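Rifin (Plasmodium falciparum, PDB 7JZI) is a variant surface antigen of the malaria parasite, probably displayed on infected red cells to engage host immune receptors, here represented by what is probably its variable domain. Local coordinates at residues T57-A60 with I61-T65. Numbering follows the deposited sequence.
Sequences TGLA and IAIDT
Two i to i+4 backbone bonds join L59 to I63 and A60 to D64 within helix 56-70. I63 N donates to L59 O at 3.1 Å with an N-H...O angle of 162°, and D64 N donates to A60 O at 3.1 Å; at both carbonyls the donor approaches almost end-on to the oxygen. The bond from I61 N to G58 O, 3.1 Å, has a different geometry: it spans three residues, as in a 3-10 turn, bends to 140° at the hydrogen and reaches the oxygen from above the carbonyl plane. Further on, T65 N returns to I61 O (3.1 Å), while the T65 hydroxyl OG1 donates to A62 O, lying in the carbonyl plane on a lone pair, so a side chain adds to the polar pairing of this turn. The segment belongs to a largely helical part of the rifin, probably its variable region, where helix 56-70 packs against helix 101-127 through A60, I63 and D64 and against helix 43-50 through L59 and A62. On the buried side, L59 CD2 lies 3.3 Å from I63 CG1, the two aliphatic chains crossing at a slant. I63 CG1 stands beside its backbone N (chi1 -65°), which turns this branch back toward the preceding turn and L59. The I63 side chain also touches V36 and L39, whereas I61 lies on an exposed part of the helix.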
loop_
_atom_site.group_PDB
_atom_site.type_symbol
_atom_site.label_atom_id
_atom_site.label_comp_id
_atom_site.label_asym_id
_atom_site.label_seq_id
_atom_site.Cartn_x
_atom_site.Cartn_y
_atom_site.Cartn_z
ATOM N N THR B 57 0.598 -7.746 -14.511
ATOM C CA THR B 57 -0.506 -7.034 -13.880
ATOM C C THR B 57 -1.245 -7.946 -12.914
ATOM O O THR B 57 -1.820 -7.470 -11.926
ATOM C CB THR B 57 -1.478 -6.513 -14.938
ATOM O OG1 THR B 57 -2.321 -7.595 -15.363
ATOM C CG2 THR B 57 -0.722 -5.957 -16.131
ATOM N N GLY B 58 -1.175 -9.262 -13.141
ATOM C CA GLY B 58 -1.650 -10.198 -12.139
ATOM C C GLY B 58 -0.930 -10.040 -10.824
ATOM O O GLY B 58 -1.552 -9.827 -9.772
ATOM N N LEU B 59 0.398 -9.991 -10.899
ATOM C CA LEU B 59 1.213 -9.813 -9.716
ATOM C C LEU B 59 0.730 -8.590 -8.961
ATOM O O LEU B 59 0.831 -8.534 -7.732
ATOM C CB LEU B 59 2.675 -9.686 -10.149
ATOM C CG LEU B 59 3.812 -10.221 -9.284
ATOM C CD1 LEU B 59 5.138 -9.969 -9.980
ATOM C CD2 LEU B 59 3.796 -9.567 -7.926
ATOM N N ALA B 60 0.130 -7.638 -9.687
ATOM C CA ALA B 60 -0.250 -6.359 -9.106
ATOM C C ALA B 60 -1.196 -6.550 -7.931
ATOM O O ALA B 60 -0.932 -6.068 -6.823
ATOM C CB ALA B 60 -0.895 -5.477 -10.172
ATOM N N ILE B 61 -2.275 -7.314 -8.131
ATOM C CA ILE B 61 -3.341 -7.285 -7.130
ATOM C C ILE B 61 -2.867 -7.908 -5.823
ATOM O O ILE B 61 -3.084 -7.348 -4.740
ATOM C CB ILE B 61 -4.608 -7.980 -7.662
ATOM C CG1 ILE B 61 -5.306 -7.118 -8.720
ATOM C CG2 ILE B 61 -5.564 -8.287 -6.516
ATOM C CD1 ILE B 61 -4.787 -7.319 -10.132
ATOM N N ALA B 62 -2.115 -9.007 -5.909
ATOM C CA ALA B 62 -1.538 -9.599 -4.707
ATOM C C ALA B 62 -0.615 -8.614 -4.006
ATOM O O ALA B 62 -0.679 -8.463 -2.777
ATOM C CB ALA B 62 -0.788 -10.883 -5.055
ATOM N N ILE B 63 0.205 -7.891 -4.780
ATOM C CA ILE B 63 1.101 -6.896 -4.195
ATOM C C ILE B 63 0.312 -5.924 -3.339
ATOM O O ILE B 63 0.765 -5.512 -2.264
ATOM C CB ILE B 63 1.892 -6.156 -5.291
ATOM C CG1 ILE B 63 2.832 -7.106 -6.013
ATOM C CG2 ILE B 63 2.725 -5.061 -4.692
ATOM C CD1 ILE B 63 3.912 -7.647 -5.122
ATOM N N ASP B 64 -0.889 -5.558 -3.785
ATOM C CA ASP B 64 -1.678 -4.645 -2.975
ATOM C C ASP B 64 -2.099 -5.328 -1.682
ATOM O O ASP B 64 -1.802 -4.835 -0.585
ATOM C CB ASP B 64 -2.896 -4.148 -3.751
ATOM C CG ASP B 64 -3.634 -3.034 -3.021
ATOM O OD1 ASP B 64 -3.120 -2.551 -1.986
ATOM O OD2 ASP B 64 -4.737 -2.650 -3.465
ATOM N N THR B 65 -2.724 -6.509 -1.788
ATOM C CA THR B 65 -3.233 -7.174 -0.591
ATOM C C THR B 65 -2.120 -7.337 0.427
ATOM O O THR B 65 -2.202 -6.804 1.543
ATOM C CB THR B 65 -3.852 -8.538 -0.931
ATOM O OG1 THR B 65 -2.838 -9.547 -0.908
ATOM C CG2 THR B 65 -4.522 -8.518 -2.289
#